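PDB 7CUP: 2,5-dihydroxypyridine 5,6-dioxygenase from Pseudomonas putida KT2440, which catalyses the iron-dependent, dioxygenolytic ring cleavage of 2,5-dihydroxypyridine between carbons 5 and 6, giving N-formylmaleamate in aerobic nicotinate degradation. Local coordinates for residues L155-K160 and R324-Y329; N200-E205 and G310-T315; T207-V212 and R226-I231; A294-F299 and G339-P344. All blocks are in the same frame, centred on the assembly; numbering follows the deposited sequence.

Interaction 1 (L155-K160 and R324-Y329); sequences LHVRSK and RNCDIY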
loop_
_atom_site.group_PDB
_atom_site.type_symbol
_atom_site.label_atom_id
_atom_site.label_comp_id
_atom_site.label_asym_id
_atom_site.label_seq_id
_atom_site.Cartn_x
_atom_site.Cartn_y
_atom_site.Cartn_z
ATOM N N LEU A 155 14.014 35.381 -37.167
ATOM C CA LEU A 155 13.807 33.945 -37.491
ATOM C C LEU A 155 12.728 33.848 -38.573
ATOM O O LEU A 155 11.735 34.604 -38.484
ATOM C CB LEU A 155 13.434 33.178 -36.214
ATOM C CG LEU A 155 13.112 31.690 -36.395
ATOM C CD1 LEU A 155 13.406 30.915 -35.120
ATOM C CD2 LEU A 155 11.663 31.489 -36.810
ATOM N N HIS A 156 12.905 32.954 -39.555
ATOM C CA HIS A 156 11.900 32.758 -40.638
ATOM C C HIS A 156 11.588 31.273 -40.854
ATOM O O HIS A 156 12.534 30.446 -40.972
ATOM C CB HIS A 156 12.316 33.467 -41.954
ATOM C CG HIS A 156 11.133 33.815 -42.807
ATOM N ND1 HIS A 156 10.548 35.082 -42.793
ATOM C CD2 HIS A 156 10.366 33.054 -43.623
ATOM C CE1 HIS A 156 9.493 35.092 -43.591
ATOM N NE2 HIS A 156 9.358 33.855 -44.117
ATOM N N VAL A 157 10.307 30.944 -41.012
ATOM C CA VAL A 157 9.909 29.538 -41.295
ATOM C C VAL A 157 9.135 29.468 -42.608
ATOM O O VAL A 157 8.194 30.269 -42.791
ATOM C CB VAL A 157 9.104 28.944 -40.138
ATOM C CG1 VAL A 157 8.605 27.545 -40.474
ATOM C CG2 VAL A 157 9.948 28.928 -38.872
ATOM N N ARG A 158 9.504 28.493 -43.428
ATOM C CA ARG A 158 8.777 28.104 -44.667
ATOM C C ARG A 158 8.573 26.579 -44.692
ATOM O O ARG A 158 9.483 25.825 -44.313
ATOM C CB ARG A 158 9.560 28.597 -45.897
ATOM C CG ARG A 158 9.686 30.117 -46.003
ATOM C CD ARG A 158 10.090 30.654 -47.377
ATOM N NE ARG A 158 11.538 30.779 -47.552
ATOM C CZ ARG A 158 12.282 31.847 -47.226
ATOM N NH1 ARG A 158 13.592 31.839 -47.444
ATOM N NH2 ARG A 158 11.726 32.917 -46.682
ATOM N N SER A 159 7.440 26.124 -45.201
ATOM C CA SER A 159 7.234 24.706 -45.564
ATOM C C SER A 159 6.449 24.624 -46.880
ATOM O O SER A 159 5.681 25.569 -47.165
ATOM C CB SER A 159 6.484 24.012 -44.464
ATOM O OG SER A 159 5.129 24.447 -44.424
ATOM N N LYS A 160 6.542 23.491 -47.579
ATOM C CA LYS A 160 5.671 23.125 -48.738
ATOM C C LYS A 160 4.191 23.209 -48.350
ATOM O O LYS A 160 3.394 23.592 -49.193
ATOM C CB LYS A 160 5.982 21.715 -49.254
ATOM C CG LYS A 160 7.228 21.625 -50.128
ATOM C CD LYS A 160 7.554 20.207 -50.604
ATOM C CE LYS A 160 8.969 20.064 -51.127
ATOM N NZ LYS A 160 9.960 20.466 -50.099
ATOM N N ARG A 324 6.810 19.524 -38.716
ATOM C CA ARG A 324 7.801 18.738 -39.483
ATOM C C ARG A 324 8.111 19.423 -40.816
ATOM O O ARG A 324 7.289 20.235 -41.264
ATOM C CB ARG A 324 7.209 17.396 -39.913
ATOM C CG ARG A 324 7.355 16.296 -38.891
ATOM C CD ARG A 324 6.082 15.498 -38.875
ATOM N NE ARG A 324 5.688 14.814 -40.102
ATOM C CZ ARG A 324 4.627 15.113 -40.864
ATOM N NH1 ARG A 324 3.834 16.170 -40.636
ATOM N NH2 ARG A 324 4.382 14.326 -41.885
ATOM N N ASN A 325 9.216 19.020 -41.451
ATOM C CA ASN A 325 9.499 19.261 -42.896
ATOM C C ASN A 325 9.741 20.740 -43.164
ATOM O O ASN A 325 9.644 21.128 -44.330
ATOM C CB ASN A 325 8.340 18.834 -43.799
ATOM C CG ASN A 325 7.980 17.384 -43.594
ATOM O OD1 ASN A 325 8.858 16.597 -43.278
ATOM N ND2 ASN A 325 6.702 17.040 -43.744
ATOM N N CYS A 326 10.095 21.512 -42.133
ATOM C CA CYS A 326 10.153 22.986 -42.199
ATOM C C CYS A 326 11.569 23.389 -42.598
ATOM O O CYS A 326 12.525 22.639 -42.292
ATOM C CB CYS A 326 9.761 23.664 -40.890
ATOM S SG CYS A 326 7.972 23.777 -40.613
ATOM N N ASP A 327 11.662 24.505 -43.314
ATOM C CA ASP A 327 12.919 25.253 -43.518
ATOM C C ASP A 327 12.918 26.365 -42.476
ATOM O O ASP A 327 11.917 27.100 -42.387
ATOM C CB ASP A 327 13.026 25.770 -44.957
ATOM C CG ASP A 327 13.009 24.703 -46.040
ATOM O OD1 ASP A 327 13.367 23.543 -45.766
ATOM O OD2 ASP A 327 12.632 25.053 -47.158
ATOM N N ILE A 328 13.992 26.461 -41.697
ATOM C CA ILE A 328 14.116 27.487 -40.624
ATOM C C ILE A 328 15.367 28.313 -40.906
ATOM O O ILE A 328 16.486 27.700 -41.030
ATOM C CB ILE A 328 14.183 26.859 -39.220
ATOM C CG1 ILE A 328 13.108 25.790 -39.003
ATOM C CG2 ILE A 328 14.112 27.962 -38.177
ATOM C CD1 ILE A 328 13.280 25.015 -37.709
ATOM N N TYR A 329 15.188 29.636 -40.931
ATOM C CA TYR A 329 16.270 30.624 -41.184
ATOM C C TYR A 329 16.442 31.566 -39.998
ATOM O O TYR A 329 15.429 32.063 -39.418
ATOM C CB TYR A 329 15.977 31.461 -42.432
ATOM C CG TYR A 329 15.833 30.633 -43.669
ATOM C CD1 TYR A 329 14.594 30.153 -44.061
ATOM C CD2 TYR A 329 16.936 30.303 -44.427
ATOM C CE1 TYR A 329 14.456 29.369 -45.192
ATOM C CE2 TYR A 329 16.815 29.522 -45.562
ATOM C CZ TYR A 329 15.573 29.055 -45.939
ATOM O OH TYR A 329 15.459 28.274 -47.043
HETATM O O HOH W 1 12.858 27.898 -47.501
#

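Interaction 2 (N200-E205 and G310-T315); sequences NEDSAE and GGKRKT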
loop_
_atom_site.group_PDB
_atom_site.type_symbol
_atom_site.label_atom_id
_atom_site.label_comp_id
_atom_site.label_asym_id
_atom_site.label_seq_id
_atom_site.Cartn_x
_atom_site.Cartn_y
_atom_site.Cartn_z
ATOM N N ASN A 200 10.042 39.665 -31.030
ATOM C CA ASN A 200 9.845 41.056 -30.520
ATOM C C ASN A 200 8.352 41.295 -30.293
ATOM O O ASN A 200 7.538 40.668 -31.017
ATOM C CB ASN A 200 10.498 42.078 -31.453
ATOM C CG ASN A 200 11.987 41.839 -31.553
ATOM O OD1 ASN A 200 12.585 41.271 -30.646
ATOM N ND2 ASN A 200 12.585 42.209 -32.669
ATOM N N GLU A 201 7.997 42.148 -29.324
ATOM C CA GLU A 201 6.576 42.415 -28.951
ATOM C C GLU A 201 5.836 42.932 -30.215
ATOM O O GLU A 201 6.431 43.675 -31.002
ATOM C CB GLU A 201 6.539 43.300 -27.691
ATOM C CG GLU A 201 5.435 42.943 -26.681
ATOM C CD GLU A 201 5.513 41.601 -25.956
ATOM O OE1 GLU A 201 6.586 40.973 -26.005
ATOM O OE2 GLU A 201 4.487 41.168 -25.334
ATOM N N ASP A 202 4.630 42.416 -30.488
ATOM C CA ASP A 202 3.686 42.824 -31.576
ATOM C C ASP A 202 4.323 42.796 -32.973
ATOM O O ASP A 202 3.908 43.605 -33.812
ATOM C CB ASP A 202 3.101 44.205 -31.292
ATOM C CG ASP A 202 2.717 44.389 -29.836
ATOM O OD1 ASP A 202 1.809 43.645 -29.349
ATOM O OD2 ASP A 202 3.373 45.234 -29.180
ATOM N N SER A 203 5.201 41.837 -33.259
ATOM C CA SER A 203 6.049 41.826 -34.478
ATOM C C SER A 203 5.839 40.593 -35.358
ATOM O O SER A 203 6.042 40.739 -36.563
ATOM C CB SER A 203 7.471 41.939 -34.086
ATOM O OG SER A 203 7.567 42.913 -33.063
ATOM N N ALA A 204 5.544 39.411 -34.803
ATOM C CA ALA A 204 5.480 38.166 -35.608
ATOM C C ALA A 204 4.372 38.297 -36.656
ATOM O O ALA A 204 3.282 38.784 -36.303
ATOM C CB ALA A 204 5.278 36.944 -34.741
ATOM N N GLU A 205 4.647 37.797 -37.866
ATOM C CA GLU A 205 3.860 38.035 -39.109
ATOM C C GLU A 205 3.841 36.773 -39.972
ATOM O O GLU A 205 4.929 36.233 -40.223
ATOM C CB GLU A 205 4.501 39.144 -39.967
ATOM C CG GLU A 205 4.190 40.550 -39.490
ATOM C CD GLU A 205 2.845 41.095 -39.938
ATOM O OE1 GLU A 205 2.008 41.455 -39.068
ATOM O OE2 GLU A 205 2.640 41.179 -41.163
ATOM N N GLY A 310 9.290 38.422 -19.032
ATOM C CA GLY A 310 8.876 39.826 -18.838
ATOM C C GLY A 310 7.952 40.347 -19.928
ATOM O O GLY A 310 7.708 41.569 -19.939
ATOM N N GLY A 311 7.418 39.480 -20.799
ATOM C CA GLY A 311 6.314 39.841 -21.711
ATOM C C GLY A 311 5.074 40.222 -20.920
ATOM O O GLY A 311 5.079 40.009 -19.679
ATOM N N LYS A 312 4.026 40.695 -21.604
ATOM C CA LYS A 312 2.801 41.281 -20.983
ATOM C C LYS A 312 1.786 40.194 -20.609
ATOM O O LYS A 312 0.992 40.407 -19.689
ATOM C CB LYS A 312 2.168 42.291 -21.945
ATOM C CG LYS A 312 3.124 43.391 -22.392
ATOM C CD LYS A 312 2.851 43.931 -23.772
ATOM C CE LYS A 312 1.648 44.845 -23.831
ATOM N NZ LYS A 312 1.684 45.686 -25.052
ATOM N N ARG A 313 1.829 39.047 -21.268
ATOM C CA ARG A 313 0.724 38.056 -21.214
ATOM C C ARG A 313 0.913 37.088 -20.033
ATOM O O ARG A 313 1.956 36.422 -19.975
ATOM C CB ARG A 313 0.674 37.379 -22.582
ATOM C CG ARG A 313 0.460 38.360 -23.732
ATOM C CD ARG A 313 -0.090 37.615 -24.932
ATOM N NE ARG A 313 0.888 36.615 -25.313
ATOM C CZ ARG A 313 1.994 36.867 -26.008
ATOM N NH1 ARG A 313 2.255 38.091 -26.448
ATOM N NH2 ARG A 313 2.835 35.886 -26.287
ATOM N N LYS A 314 -0.069 36.987 -19.129
ATOM C CA LYS A 314 -0.048 35.964 -18.043
ATOM C C LYS A 314 -1.214 34.968 -18.191
ATOM O O LYS A 314 -1.519 34.273 -17.210
ATOM C CB LYS A 314 -0.062 36.647 -16.674
ATOM C CG LYS A 314 -1.362 37.351 -16.300
ATOM C CD LYS A 314 -1.651 37.378 -14.795
ATOM C CE LYS A 314 -0.435 37.630 -13.918
ATOM N NZ LYS A 314 0.373 38.786 -14.391
ATOM N N THR A 315 -1.840 34.893 -19.363
ATOM C CA THR A 315 -3.033 34.041 -19.635
ATOM C C THR A 315 -2.669 32.581 -19.361
ATOM O O THR A 315 -1.540 32.173 -19.602
ATOM C CB THR A 315 -3.541 34.238 -21.069
ATOM O OG1 THR A 315 -4.781 33.552 -21.213
ATOM C CG2 THR A 315 -2.571 33.733 -22.110
HETATM O O HOH W 2 1.234 40.710 -25.543
#

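Interaction 3 (T207-V212 and R226-I231); sequences TLVLDV and RITLEI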
loop_
_atom_site.group_PDB
_atom_site.type_symbol
_atom_site.label_atom_id
_atom_site.label_comp_id
_atom_site.label_asym_id
_atom_site.label_seq_id
_atom_site.Cartn_x
_atom_site.Cartn_y
_atom_site.Cartn_z
ATOM N N THR A 207 2.041 33.127 -41.900
ATOM C CA THR A 207 1.235 31.882 -41.906
ATOM C C THR A 207 2.047 30.726 -41.301
ATOM O O THR A 207 3.198 30.479 -41.751
ATOM C CB THR A 207 0.781 31.557 -43.333
ATOM O OG1 THR A 207 0.247 32.778 -43.833
ATOM C CG2 THR A 207 -0.271 30.475 -43.425
ATOM N N LEU A 208 1.461 30.039 -40.312
ATOM C CA LEU A 208 1.951 28.714 -39.865
ATOM C C LEU A 208 0.875 27.684 -40.190
ATOM O O LEU A 208 -0.255 27.848 -39.725
ATOM C CB LEU A 208 2.288 28.769 -38.373
ATOM C CG LEU A 208 3.519 29.608 -38.032
ATOM C CD1 LEU A 208 3.542 29.957 -36.549
ATOM C CD2 LEU A 208 4.820 28.923 -38.470
ATOM N N VAL A 209 1.229 26.693 -41.014
ATOM C CA VAL A 209 0.305 25.587 -41.394
ATOM C C VAL A 209 0.675 24.357 -40.558
ATOM O O VAL A 209 1.802 23.823 -40.686
ATOM C CB VAL A 209 0.340 25.292 -42.907
ATOM C CG1 VAL A 209 -0.431 24.019 -43.261
ATOM C CG2 VAL A 209 -0.167 26.496 -43.704
ATOM N N LEU A 210 -0.254 23.916 -39.730
ATOM C CA LEU A 210 -0.147 22.563 -39.140
ATOM C C LEU A 210 -0.522 21.616 -40.273
ATOM O O LEU A 210 -1.666 21.646 -40.704
ATOM C CB LEU A 210 -1.084 22.427 -37.939
ATOM C CG LEU A 210 -0.607 23.073 -36.644
ATOM C CD1 LEU A 210 -0.472 24.580 -36.795
ATOM C CD2 LEU A 210 -1.579 22.757 -35.522
ATOM N N ASP A 211 0.441 20.884 -40.806
ATOM C CA ASP A 211 0.171 19.904 -41.880
ATOM C C ASP A 211 -0.430 18.650 -41.258
ATOM O O ASP A 211 -0.390 18.507 -40.017
ATOM C CB ASP A 211 1.429 19.568 -42.662
ATOM C CG ASP A 211 1.137 18.936 -44.008
ATOM O OD1 ASP A 211 -0.050 18.852 -44.363
ATOM O OD2 ASP A 211 2.090 18.569 -44.687
ATOM N N VAL A 212 -0.995 17.787 -42.103
ATOM C CA VAL A 212 -1.359 16.394 -41.722
ATOM C C VAL A 212 -0.104 15.837 -41.043
ATOM O O VAL A 212 0.997 16.044 -41.585
ATOM C CB VAL A 212 -1.814 15.549 -42.939
ATOM C CG1 VAL A 212 -2.037 14.086 -42.569
ATOM C CG2 VAL A 212 -3.074 16.107 -43.594
ATOM N N ARG A 226 -5.151 19.801 -42.379
ATOM C CA ARG A 226 -4.359 21.026 -42.133
ATOM C C ARG A 226 -5.122 21.999 -41.234
ATOM O O ARG A 226 -6.354 22.076 -41.295
ATOM C CB ARG A 226 -4.015 21.668 -43.477
ATOM C CG ARG A 226 -3.098 20.803 -44.313
ATOM C CD ARG A 226 -2.598 21.534 -45.533
ATOM N NE ARG A 226 -1.503 20.782 -46.110
ATOM C CZ ARG A 226 -1.043 20.937 -47.347
ATOM N NH1 ARG A 226 -1.607 21.825 -48.150
ATOM N NH2 ARG A 226 -0.022 20.203 -47.766
ATOM N N ILE A 227 -4.386 22.706 -40.392
ATOM C CA ILE A 227 -4.879 23.943 -39.738
ATOM C C ILE A 227 -3.981 25.058 -40.241
ATOM O O ILE A 227 -2.759 24.863 -40.182
ATOM C CB ILE A 227 -4.866 23.829 -38.209
ATOM C CG1 ILE A 227 -5.671 22.614 -37.739
ATOM C CG2 ILE A 227 -5.356 25.115 -37.575
ATOM C CD1 ILE A 227 -5.507 22.332 -36.270
ATOM N N THR A 228 -4.585 26.113 -40.795
ATOM C CA THR A 228 -3.884 27.359 -41.187
ATOM C C THR A 228 -4.067 28.407 -40.083
ATOM O O THR A 228 -5.229 28.714 -39.734
ATOM C CB THR A 228 -4.414 27.888 -42.525
ATOM O OG1 THR A 228 -4.334 26.838 -43.482
ATOM C CG2 THR A 228 -3.608 29.067 -43.027
ATOM N N LEU A 229 -2.959 28.921 -39.549
ATOM C CA LEU A 229 -2.938 30.051 -38.585
ATOM C C LEU A 229 -2.385 31.294 -39.294
ATOM O O LEU A 229 -1.243 31.255 -39.809
ATOM C CB LEU A 229 -2.070 29.693 -37.377
ATOM C CG LEU A 229 -2.375 28.341 -36.743
ATOM C CD1 LEU A 229 -1.317 27.987 -35.721
ATOM C CD2 LEU A 229 -3.741 28.372 -36.106
ATOM N N GLU A 230 -3.197 32.343 -39.335
ATOM C CA GLU A 230 -2.795 33.684 -39.837
ATOM C C GLU A 230 -2.397 34.496 -38.605
ATOM O O GLU A 230 -3.209 34.567 -37.638
ATOM C CB GLU A 230 -3.917 34.310 -40.672
ATOM C CG GLU A 230 -4.114 33.611 -42.010
ATOM C CD GLU A 230 -5.542 33.602 -42.545
ATOM O OE1 GLU A 230 -6.397 34.359 -42.017
ATOM O OE2 GLU A 230 -5.808 32.826 -43.499
ATOM N N ILE A 231 -1.176 35.023 -38.634
ATOM C CA ILE A 231 -0.534 35.778 -37.518
ATOM C C ILE A 231 -0.280 37.213 -37.993
ATOM O O ILE A 231 0.321 37.383 -39.068
ATOM C CB ILE A 231 0.763 35.063 -37.093
ATOM C CG1 ILE A 231 0.451 33.674 -36.521
ATOM C CG2 ILE A 231 1.569 35.902 -36.116
ATOM C CD1 ILE A 231 1.475 32.640 -36.917
HETATM O O HOH W 3 2.157 18.490 -47.296
#

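Interaction 4 (A294-F299 and G339-P344); sequences AFYGNF and GDVVAP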
loop_
_atom_site.group_PDB
_atom_site.type_symbol
_atom_site.label_atom_id
_atom_site.label_comp_id
_atom_site.label_asym_id
_atom_site.label_seq_id
_atom_site.Cartn_x
_atom_site.Cartn_y
_atom_site.Cartn_z
ATOM N N ALA A 294 10.900 17.954 -28.722
ATOM C CA ALA A 294 12.376 17.936 -28.828
ATOM C C ALA A 294 12.871 17.308 -30.138
ATOM O O ALA A 294 14.066 17.458 -30.390
ATOM C CB ALA A 294 13.027 17.264 -27.636
ATOM N N PHE A 295 12.059 16.614 -30.923
ATOM C CA PHE A 295 12.608 15.758 -32.002
ATOM C C PHE A 295 13.466 16.618 -32.955
ATOM O O PHE A 295 13.120 17.776 -33.284
ATOM C CB PHE A 295 11.519 14.934 -32.679
ATOM C CG PHE A 295 10.488 15.658 -33.525
ATOM C CD1 PHE A 295 10.683 15.826 -34.887
ATOM C CD2 PHE A 295 9.254 16.032 -33.000
ATOM C CE1 PHE A 295 9.698 16.393 -35.681
ATOM C CE2 PHE A 295 8.277 16.613 -33.798
ATOM C CZ PHE A 295 8.503 16.808 -35.137
ATOM N N TYR A 296 14.591 16.051 -33.371
ATOM C CA TYR A 296 15.622 16.682 -34.230
ATOM C C TYR A 296 14.968 17.333 -35.462
ATOM O O TYR A 296 14.310 16.633 -36.247
ATOM C CB TYR A 296 16.619 15.591 -34.618
ATOM C CG TYR A 296 17.918 16.044 -35.243
ATOM C CD1 TYR A 296 18.950 16.539 -34.461
ATOM C CD2 TYR A 296 18.162 15.879 -36.597
ATOM C CE1 TYR A 296 20.175 16.898 -35.008
ATOM C CE2 TYR A 296 19.386 16.220 -37.158
ATOM C CZ TYR A 296 20.391 16.742 -36.363
ATOM O OH TYR A 296 21.592 17.104 -36.890
ATOM N N GLY A 297 15.111 18.645 -35.630
ATOM C CA GLY A 297 14.697 19.330 -36.874
ATOM C C GLY A 297 13.252 19.804 -36.870
ATOM O O GLY A 297 12.804 20.331 -37.887
ATOM N N ASN A 298 12.528 19.693 -35.760
ATOM C CA ASN A 298 11.165 20.264 -35.680
ATOM C C ASN A 298 11.309 21.793 -35.635
ATOM O O ASN A 298 12.395 22.304 -35.319
ATOM C CB ASN A 298 10.344 19.634 -34.525
ATOM C CG ASN A 298 10.671 20.130 -33.122
ATOM O OD1 ASN A 298 11.356 21.136 -32.939
ATOM N ND2 ASN A 298 10.159 19.442 -32.106
ATOM N N PHE A 299 10.236 22.497 -35.960
ATOM C CA PHE A 299 10.006 23.900 -35.553
ATOM C C PHE A 299 8.937 23.860 -34.467
ATOM O O PHE A 299 7.856 23.308 -34.709
ATOM C CB PHE A 299 9.550 24.776 -36.718
ATOM C CG PHE A 299 9.171 26.165 -36.291
ATOM C CD1 PHE A 299 10.120 27.019 -35.768
ATOM C CD2 PHE A 299 7.868 26.594 -36.357
ATOM C CE1 PHE A 299 9.769 28.291 -35.334
ATOM C CE2 PHE A 299 7.519 27.872 -35.962
ATOM C CZ PHE A 299 8.469 28.713 -35.428
ATOM N N GLY A 339 13.053 19.891 -42.527
ATOM C CA GLY A 339 13.036 19.210 -41.221
ATOM C C GLY A 339 14.374 18.575 -40.878
ATOM O O GLY A 339 14.399 17.819 -39.901
ATOM N N ASP A 340 15.456 18.866 -41.620
ATOM C CA ASP A 340 16.820 18.386 -41.261
ATOM C C ASP A 340 17.716 19.542 -40.790
ATOM O O ASP A 340 17.729 20.611 -41.438
ATOM C CB ASP A 340 17.529 17.625 -42.376
ATOM C CG ASP A 340 18.773 16.939 -41.837
ATOM O OD1 ASP A 340 19.006 17.025 -40.611
ATOM O OD2 ASP A 340 19.513 16.347 -42.628
ATOM N N VAL A 341 18.444 19.305 -39.695
ATOM C CA VAL A 341 19.393 20.280 -39.085
ATOM C C VAL A 341 20.626 20.377 -39.994
ATOM O O VAL A 341 21.258 19.343 -40.234
ATOM C CB VAL A 341 19.781 19.861 -37.659
ATOM C CG1 VAL A 341 20.826 20.801 -37.089
ATOM C CG2 VAL A 341 18.572 19.822 -36.741
ATOM N N VAL A 342 20.930 21.572 -40.493
ATOM C CA VAL A 342 22.071 21.792 -41.439
ATOM C C VAL A 342 23.130 22.706 -40.805
ATOM O O VAL A 342 24.287 22.562 -41.170
ATOM C CB VAL A 342 21.604 22.319 -42.812
ATOM C CG1 VAL A 342 20.850 21.241 -43.574
ATOM C CG2 VAL A 342 20.778 23.591 -42.725
ATOM N N ALA A 343 22.776 23.582 -39.869
ATOM C CA ALA A 343 23.751 24.498 -39.243
ATOM C C ALA A 343 23.298 24.826 -37.831
ATOM O O ALA A 343 22.097 24.933 -37.608
ATOM C CB ALA A 343 23.858 25.756 -40.063
ATOM N N PRO A 344 24.226 25.030 -36.865
ATOM C CA PRO A 344 25.653 24.829 -37.069
ATOM C C PRO A 344 26.021 23.373 -37.330
ATOM O O PRO A 344 25.301 22.468 -36.917
ATOM C CB PRO A 344 26.341 25.194 -35.739
ATOM C CG PRO A 344 25.286 25.882 -34.915
ATOM C CD PRO A 344 23.944 25.483 -35.498
HETATM O O HOH W 4 12.282 16.882 -38.337
HETATM O O HOH W 5 21.460 16.724 -39.535
#

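Interaction 1 (L155-K160 and R324-Y329)
With CG anti to its carbonyl carbon (chi1 -64°) and its chain bent at chi3 (-90°), R158 folds back over one face of the Y329 ring; CG of Y329 likewise lies beside the backbone N of its own residue. The terminal NH1 of R158 makes the approach, 3.5 Å from CE1 of Y329. The two side chains run at about a right angle, and the guanidinium is tilted 33° from the ring plane, so the overlap is partial and toward the rim. Beside it, a water in the plane of the ring lies 2.7 Å from OH of Y329, accepts from NE of R158 at 3.2 Å and donates to OD2 of D327 at 2.9 Å. The other carboxylate oxygen of D327 takes the backbone N of A338, while both ring nitrogens of H156 are engaged by H166 and D164.

Beneath these side chains the backbones pair as antiparallel strands. H156-Y329 and R158-D327 are hydrogen-bonded pairs, with N of H156 2.7 Å from O of Y329 and N of D327 2.7 Å from O of R158. V157-I328 is the non-hydrogen-bonded pair between them, and its side chains lie on the other face, where both pack on F299. There CG1 of V157 also meets SG of C326 at 3.8 Å. The contact thus joins strands 154-158 and 327-330 within a five-stranded antiparallel sheet, with a polar face and an apolar one. The charged ends of R158 and D327 are not in contact (NE to OD2 5.8 Å) and are linked by the water, so their attraction is probably modest.

Interaction 2 (N200-E205 and G310-T315)
E201 and K312 bury more surface here than any other residues of the two segments, and the carboxylate of the first lies against the methylenes of the second. The closest pair is OE2 of E201 and CD of K312, 3.6 Å apart, and CG of E201 adds a contact to the same CD at 4.0 Å. The K312 chain runs on past the carboxylate, and its NZ ends 4.5 Å from OD2 of D202, near enough for attraction but beyond a salt bridge. The bend of the glutamate chain at chi2 (66°) brings OE2 alongside CD of K312. E201 and D202 are the two central residues of a type II beta turn, N200 to S203, in the loop between strands 194-197 and 207-210, so it is a turn that meets the loop between strands 299-303 and 319-323. R313 is the third partner. Its NH1 stands 4.0 Å from OE2 of E201, a long salt bridge in which the oxygen lies well out of the guanidinium plane and no N-H points at it. A water supplies the directional link, donating to OE2 of E201 at 3.3 Å and accepting from NH1 of R313 at 3.0 Å. An alanine in place of E201 would probably deprive R313 of this countercharge and the hydroxyl of Y172 of its partner, OE1. NE of R313 is held by O of G304, and the R313 side chain is about 9 Å from the bound iron.

Interaction 3 (T207-V212 and R226-I231)
Four backbone hydrogen bonds tie T207-V212 to R226-I231, two in each of the hydrogen-bonded pairs L208-L229 and L210-I227. N of L210 comes within 2.7 Å of O of I227, while V209-T228 is the non-hydrogen-bonded pair between the two. CA-H...O contacts supplement them, as from CA of R226 to O of L210 at 3.1 Å. The segment axes are 4.7 Å apart and 163° from parallel. These are strands 207-210 and 227-232 of a three-stranded antiparallel sheet, with 235-240 beyond 227-232. Apolar packing fills the face of L208, L210, I227 and L229: CD1 of L210 meets CD1 of L229 at 3.7 Å, and L208 also packs on F299 and F301. CD1 of L208 is tight against CD1 of I231, at 3.4 Å. The charged pair lies just past the end of 207-210 and just before 227-232. With CG of D211 anti to its backbone N (chi1 -162°), OD1 lies in the guanidinium plane and takes NE-H of R226 in a salt bridge (3.0 Å, 175°), NE standing above one face of the carboxylate. N of V212 reaches OD1 from the other face; a water joins OD2 of D211 to NH2 of R226.

Interaction 4 (A294-F299 and G339-P344)
The Y296 ring lies over V341, whose CG2 sits 3.6 Å from the ring centroid and only 11° off the normal, a well-centred CH-pi contact. CG of Y296 is anti to the backbone N (chi1 -167°), which carries the ring out over the valine. With the CG2 branch of V341 over the middle of the ring, CB reaches the phenol end, 3.4 Å from OH of Y296. That hydroxyl and OD1 of D340 share a water, each at 2.7 Å, and the hydroxyl also bonds to the backbone N of A349. An alanine at Y296 would probably uncover the V341 methyl and leave the A349 amide without its phenol partner.

Below the ring, the backbones meet at two glycines, both with positive phi. CA of G297 points a C-H at O of G339 (3.4 Å), and CA of G339 returns one to O of G297. A second water donates to O of Y296 and to O of G339, at 2.9 and 2.8 Å.

G297 is the third residue of a type II turn, F295 to N298, leading from helix 290-294 into strand 299-303. Against it stands 340-341, an outermost strand of a five-stranded antiparallel sheet, while Y296 also touches R141 of helix 136-151.

In the fold
Along the chain, interaction 3 nests inside interaction 2, and 2 inside 1; interaction 4 crosses 1 and 2. Interactions 1 and 4 are neighbours, their centres 10 Å apart: both reach the five-stranded sheet containing 154-158, 327-330 and 340-341, and C326 O probably accepts from G339 N. Interaction 3, its centre about 12 Å from that of interaction 1, is joined to it by a probable hydrogen bond from R324 NH1 to V212 O. F299 packs against V157 and L208, linking three contacts across neighbouring sheets. The centre of interaction 2 is 20 to 25 Å from the others, though A204 packs on I231; its two loops lie nearer the iron bound by H265, S302, H318 and D320.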